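Side-chain contacts in CMP/dCMP-type deaminase domain-containing protein (Aspergillus oryzae RIB40, PDB 7DRY), which is a zinc-dependent deaminase of the cytidine deaminase fold that probably deaminates a pyrimidine intermediate in riboflavin biosynthesis: residues S75-E78 with D79-W82; N109-C112 with V113-I116. All coordinates share one frame; numbering follows the deposited sequence.

Interaction 1 of 2, residues S75-E78 with D79-W82; sequences SVPE and DRVW
Pro77 and Arg80 meet across a tight turn in the loop that leads from helix 62-73 toward strand 91-97, a turn whose Glu78 and Asp79 have 3-10 conformation. Two backbone bonds close it, each spanning three residues: Arg80 N donates to Pro77 O over 2.9 Å, and Val81 N donates to Glu78 O over 3.2 Å.

The apolar contacts gather round the arginine. Its CG lies beside the backbone N, and a bend at chi3 (47°) turns the guanidinium back over the preceding residues. Pro77 CD comes obliquely to Arg80 NH1 at 3.4 Å, while Val76 CG1 lies over one face of the group, 4.1 Å from Arg80 NH2. The other methyl, Val76 CG2, rests 3.9 Å from Arg80 O. On the inner side Val81 CG1 packs 3.5 Å from Glu78 O, and the valine itself is buried against Tyr70 and Ala71 of helix 62-73.

The two acids are neighbours in the chain, but their carboxylates do not touch, and the planes of these groups are turned 35° from each other. With Glu78 CG between the backbone N and the carbonyl carbon and a bend at chi2 (88°), the glutamate carboxylate lies beside the start of the next residue, Glu78 CD 3.2 Å from Asp79 N. Asp79 OD1 lies 3.7 Å from Pro77 CB.

Glu78 and Arg80 find their charged partners outside the turn: Glu78 forms a salt bridge with Arg118, and Arg80 NE one with Glu83. The backbone bonds therefore set the shape of this surface turn, while the charged ends of Glu78 and Arg80 are committed to neighbours; with Arg118 close by, Glu78 is probably kept ionised despite the nearby aspartate.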
ATOM      1  N   SER A  75      18.014   6.261  -8.530  1.00 11.87           N
ATOM      2  CA  SER A  75      18.543   7.602  -8.779  1.00 14.63           C
ATOM      3  C   SER A  75      17.569   8.515  -9.529  1.00 15.26           C
ATOM      4  O   SER A  75      17.971   9.274 -10.411  1.00 19.01           O
ATOM      5  CB  SER A  75      19.908   7.548  -9.469  1.00 19.24           C
ATOM      6  OG  SER A  75      20.650   8.730  -9.224  1.00 29.35           O
ATOM      7  N   VAL A  76      16.288   8.459  -9.176  1.00 13.15           N
ATOM      8  CA  VAL A  76      15.323   9.417  -9.721  1.00 14.52           C
ATOM      9  C   VAL A  76      14.508  10.015  -8.583  1.00 13.36           C
ATOM     10  O   VAL A  76      14.342   9.372  -7.530  1.00 13.51           O
ATOM     11  CB  VAL A  76      14.401   8.795 -10.785  1.00 15.51           C
ATOM     12  CG1 VAL A  76      15.195   8.328 -11.999  1.00 17.22           C
ATOM     13  CG2 VAL A  76      13.557   7.665 -10.198  1.00 14.08           C
ATOM     14  N   PRO A  77      13.987  11.235  -8.750  1.00 18.04           N
ATOM     15  CA  PRO A  77      13.038  11.769  -7.769  1.00 17.69           C
ATOM     16  C   PRO A  77      11.827  10.855  -7.655  1.00 16.82           C
ATOM     17  O   PRO A  77      11.449  10.161  -8.600  1.00 15.85           O
ATOM     18  CB  PRO A  77      12.648  13.134  -8.354  1.00 19.27           C
ATOM     19  CG  PRO A  77      13.691  13.454  -9.377  1.00 26.92           C
ATOM     20  CD  PRO A  77      14.177  12.139  -9.898  1.00 20.10           C
ATOM     21  N   GLU A  78      11.212  10.850  -6.472  1.00 18.37           N
ATOM     22  CA  GLU A  78      10.113   9.918  -6.241  1.00 17.10           C
ATOM     23  C   GLU A  78       8.927  10.174  -7.174  1.00 16.28           C
ATOM     24  O   GLU A  78       8.238   9.225  -7.575  1.00 16.55           O
ATOM     25  CB  GLU A  78       9.689   9.940  -4.771  1.00 22.38           C
ATOM     26  CG  GLU A  78       9.319  11.316  -4.247  1.00 25.59           C
ATOM     27  CD  GLU A  78       7.858  11.649  -4.482  1.00 40.14           C
ATOM     28  OE1 GLU A  78       7.037  10.707  -4.538  1.00 33.94           O
ATOM     29  OE2 GLU A  78       7.531  12.849  -4.611  1.00 37.01           O
ATOM     30  N   ASP A  79       8.681  11.434  -7.546  1.00 17.95           N
ATOM     31  CA  ASP A  79       7.586  11.688  -8.477  1.00 18.82           C
ATOM     32  C   ASP A  79       7.863  11.156  -9.879  1.00 21.43           C
ATOM     33  O   ASP A  79       6.932  11.086 -10.688  1.00 24.30           O
ATOM     34  CB  ASP A  79       7.115  13.161  -8.469  1.00 19.96           C
ATOM     35  CG  ASP A  79       8.157  14.147  -9.004  1.00 25.00           C
ATOM     36  OD1 ASP A  79       9.211  13.733  -9.524  1.00 23.78           O
ATOM     37  OD2 ASP A  79       7.896  15.371  -8.910  1.00 28.44           O
ATOM     38  N   ARG A  80       9.106  10.756 -10.168  1.00 16.28           N
ATOM     39  CA  ARG A  80       9.481  10.188 -11.458  1.00 15.83           C
ATOM     40  C   ARG A  80       9.736   8.683 -11.379  1.00 16.21           C
ATOM     41  O   ARG A  80      10.340   8.112 -12.295  1.00 15.44           O
ATOM     42  CB  ARG A  80      10.705  10.907 -12.029  1.00 21.12           C
ATOM     43  CG  ARG A  80      10.411  12.303 -12.574  1.00 22.83           C
ATOM     44  CD  ARG A  80      11.686  13.047 -12.983  1.00 29.80           C
ATOM     45  NE  ARG A  80      12.574  12.207 -13.780  1.00 35.83           N
ATOM     46  CZ  ARG A  80      13.899  12.313 -13.792  1.00 43.06           C
ATOM     47  NH1 ARG A  80      14.504  13.234 -13.051  1.00 45.97           N
ATOM     48  NH2 ARG A  80      14.620  11.496 -14.546  1.00 43.30           N
ATOM     49  N   VAL A  81       9.289   8.027 -10.304  1.00 13.25           N
ATOM     50  CA  VAL A  81       9.519   6.591 -10.173  1.00 11.60           C
ATOM     51  C   VAL A  81       8.839   5.821 -11.296  1.00 11.52           C
ATOM     52  O   VAL A  81       9.287   4.728 -11.659  1.00 12.61           O
ATOM     53  CB  VAL A  81       9.088   6.087  -8.775  1.00 11.66           C
ATOM     54  CG1 VAL A  81       7.576   5.974  -8.665  1.00 12.43           C
ATOM     55  CG2 VAL A  81       9.767   4.747  -8.447  1.00 12.03           C
ATOM     56  N   TRP A  82       7.777   6.384 -11.878  1.00 13.28           N
ATOM     57  CA  TRP A  82       7.130   5.735 -13.011  1.00 12.77           C
ATOM     58  C   TRP A  82       8.117   5.414 -14.124  1.00 14.68           C
ATOM     59  O   TRP A  82       7.947   4.421 -14.838  1.00 16.89           O
ATOM     60  CB  TRP A  82       5.998   6.622 -13.537  1.00 15.34           C
ATOM     61  CG  TRP A  82       6.418   7.863 -14.318  1.00 16.14           C
ATOM     62  CD1 TRP A  82       6.592   9.136 -13.832  1.00 17.06           C
ATOM     63  CD2 TRP A  82       6.668   7.941 -15.727  1.00 20.09           C
ATOM     64  NE1 TRP A  82       6.946   9.994 -14.857  1.00 19.44           N
ATOM     65  CE2 TRP A  82       7.001   9.280 -16.027  1.00 21.71           C
ATOM     66  CE3 TRP A  82       6.650   7.004 -16.766  1.00 19.95           C
ATOM     67  CZ2 TRP A  82       7.315   9.700 -17.319  1.00 24.54           C
ATOM     68  CZ3 TRP A  82       6.961   7.424 -18.044  1.00 24.90           C
ATOM     69  CH2 TRP A  82       7.289   8.757 -18.308  1.00 27.23           C
TER

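Interaction 2 of 2, residues N109-C112 with V113-I116; sequences NLPC and VQRI. With ZN (zinc ion), chain B.
Leu110 and Pro111 pack on Gln114 and Arg115 where the zinc-binding loop of the cytidine deaminase fold runs into helix 112-117. Pro111 is the N-cap, and Cys112, in the first turn, is a zinc ligand alongside His61 and Cys102. The tight part is the helix start. Arg115 N donates to Pro111 O at 3.2 Å, and Ile116 N to Cys112 O at 2.9 Å. Gln114, bent at chi2 (87°), folds its amide back against the proline ring, bringing OE1 to 3.1 Å from Pro111 CB. That oxygen is buried without a polar partner, whereas NE2 makes a weak hydrogen bond to Gly103 O. The Leu110 side chain crosses that of Gln114 obliquely, CD1 3.7 Å from Gln114 CB.

Packing is less direct around the buried guanidinium of Arg115, where one bound water comes between the groups. Extended from CG to NE, the arginine chain runs past Leu110 in the opposite direction, so that Leu110 CB sits over one guanidinium face, offset toward the rim. Arg115 NH1 makes just a weak, bent hydrogen bond to Leu110 O (121°). The water, lying in the plane of the group at its edge, bridges the two residues: it accepts from Arg115 NE and donates to Leu110 O. Cys112 SG binds the zinc ion at 2.3 Å, and a second water lies 2.5 Å from the same ion.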
ATOM      1  N   ASN A 109       0.010  16.385   1.669  1.00 25.01           N
ATOM      2  CA  ASN A 109       0.777  15.457   0.854  1.00 24.32           C
ATOM      3  C   ASN A 109      -0.128  14.704  -0.113  1.00 21.00           C
ATOM      4  O   ASN A 109      -1.290  14.410   0.185  1.00 24.64           O
ATOM      5  CB  ASN A 109       1.532  14.470   1.741  1.00 27.41           C
ATOM      6  CG  ASN A 109       2.578  15.151   2.596  1.00 31.59           C
ATOM      7  OD1 ASN A 109       3.609  15.602   2.094  1.00 37.11           O
ATOM      8  ND2 ASN A 109       2.321  15.231   3.896  1.00 26.77           N
ATOM      9  N   LEU A 110       0.419  14.402  -1.285  1.00 20.06           N
ATOM     10  CA  LEU A 110      -0.342  13.697  -2.308  1.00 22.42           C
ATOM     11  C   LEU A 110      -0.791  12.346  -1.759  1.00 20.87           C
ATOM     12  O   LEU A 110       0.029  11.618  -1.184  1.00 18.37           O
ATOM     13  CB  LEU A 110       0.534  13.470  -3.535  1.00 21.65           C
ATOM     14  CG  LEU A 110      -0.204  12.899  -4.748  1.00 20.88           C
ATOM     15  CD1 LEU A 110      -1.222  13.904  -5.279  1.00 22.99           C
ATOM     16  CD2 LEU A 110       0.771  12.491  -5.846  1.00 23.58           C
ATOM     17  N   PRO A 111      -2.064  11.983  -1.892  1.00 17.07           N
ATOM     18  CA  PRO A 111      -2.508  10.692  -1.360  1.00 15.91           C
ATOM     19  C   PRO A 111      -1.911   9.522  -2.137  1.00 15.33           C
ATOM     20  O   PRO A 111      -1.357   9.656  -3.230  1.00 15.49           O
ATOM     21  CB  PRO A 111      -4.032  10.745  -1.475  1.00 16.93           C
ATOM     22  CG  PRO A 111      -4.348  12.216  -1.531  1.00 20.15           C
ATOM     23  CD  PRO A 111      -3.206  12.816  -2.308  1.00 18.55           C
ATOM     24  N   CYS A 112      -2.045   8.342  -1.545  1.00 13.58           N
ATOM     25  CA  CYS A 112      -1.316   7.183  -2.041  1.00 13.25           C
ATOM     26  C   CYS A 112      -1.913   6.674  -3.348  1.00 13.49           C
ATOM     27  O   CYS A 112      -1.182   6.213  -4.227  1.00 13.43           O
ATOM     28  CB  CYS A 112      -1.372   6.095  -0.973  1.00 14.80           C
ATOM     29  SG  CYS A 112      -0.197   6.387   0.361  1.00 13.31           S
ATOM     30  N   VAL A 113      -3.237   6.762  -3.504  1.00 15.48           N
ATOM     31  CA  VAL A 113      -3.854   6.307  -4.748  1.00 16.00           C
ATOM     32  C   VAL A 113      -3.328   7.109  -5.930  1.00 15.99           C
ATOM     33  O   VAL A 113      -3.073   6.560  -7.011  1.00 14.46           O
ATOM     34  CB  VAL A 113      -5.391   6.341  -4.646  1.00 19.63           C
ATOM     35  CG1 VAL A 113      -6.025   6.192  -6.020  1.00 27.44           C
ATOM     36  CG2 VAL A 113      -5.877   5.238  -3.729  1.00 21.50           C
ATOM     37  N   GLN A 114      -3.125   8.414  -5.737  1.00 15.89           N
ATOM     38  CA  GLN A 114      -2.589   9.240  -6.812  1.00 16.32           C
ATOM     39  C   GLN A 114      -1.142   8.873  -7.126  1.00 16.35           C
ATOM     40  O   GLN A 114      -0.741   8.879  -8.297  1.00 17.22           O
ATOM     41  CB  GLN A 114      -2.731  10.715  -6.442  1.00 18.95           C
ATOM     42  CG  GLN A 114      -4.179  11.249  -6.494  1.00 24.80           C
ATOM     43  CD  GLN A 114      -4.959  11.044  -5.194  1.00 24.87           C
ATOM     44  OE1 GLN A 114      -4.721  10.097  -4.450  1.00 26.41           O
ATOM     45  NE2 GLN A 114      -5.903  11.944  -4.922  1.00 29.50           N
ATOM     46  N   ARG A 115      -0.344   8.550  -6.097  1.00 14.55           N
ATOM     47  CA  ARG A 115       1.013   8.050  -6.332  1.00 14.88           C
ATOM     48  C   ARG A 115       0.987   6.748  -7.126  1.00 14.07           C
ATOM     49  O   ARG A 115       1.846   6.516  -7.984  1.00 14.80           O
ATOM     50  CB  ARG A 115       1.754   7.824  -5.010  1.00 13.80           C
ATOM     51  CG  ARG A 115       1.983   9.067  -4.189  1.00 15.59           C
ATOM     52  CD  ARG A 115       2.758   8.721  -2.905  1.00 16.04           C
ATOM     53  NE  ARG A 115       2.600   9.812  -1.963  1.00 18.15           N
ATOM     54  CZ  ARG A 115       3.340  10.916  -1.960  1.00 21.08           C
ATOM     55  NH1 ARG A 115       3.079  11.878  -1.088  1.00 24.40           N
ATOM     56  NH2 ARG A 115       4.352  11.045  -2.804  1.00 22.20           N
ATOM     57  N   ILE A 116       0.003   5.889  -6.849  1.00 12.22           N
ATOM     58  CA  ILE A 116      -0.122   4.623  -7.568  1.00 11.48           C
ATOM     59  C   ILE A 116      -0.560   4.864  -9.012  1.00 13.99           C
ATOM     60  O   ILE A 116       0.004   4.295  -9.955  1.00 13.40           O
ATOM     61  CB  ILE A 116      -1.096   3.697  -6.818  1.00 12.29           C
ATOM     62  CG1 ILE A 116      -0.477   3.217  -5.508  1.00 13.46           C
ATOM     63  CG2 ILE A 116      -1.527   2.524  -7.705  1.00 14.67           C
ATOM     64  CD1 ILE A 116      -1.514   2.687  -4.533  1.00 14.98           C
TER
HETATM   65 ZN    ZN B 300      -1.731   6.812   2.038  1.00 14.13          ZN
HETATM   66  O   HOH W   1       0.761   9.458   0.171  1.00 16.14           O
HETATM   67  O   HOH W   2      -2.857   4.957   3.336  1.00 16.83           O

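Overall arrangement
Interaction 1 is a surface contact about 17 Å from the centre of the chain, whereas interaction 2 is partly buried and supplies one zinc ligand, Cys112. Both lean on helix 62-73: residues 75-82 follow its C-terminal end, and 109-116 pack against it through Cys112 and Arg115. They meet directly, since Glu78 OE1 lies 3.2 Å from Arg115 NH2, a weak ion pair. Backbone bonds from i to i+3 shape the first, with Glu78 and Arg80 paired to residues outside it; helical bonds, aliphatic packing and metal coordination shape the second. Near the metal, a bridging water helps hold the arginine, while on the surface a salt bridge to a neighbouring residue takes that part.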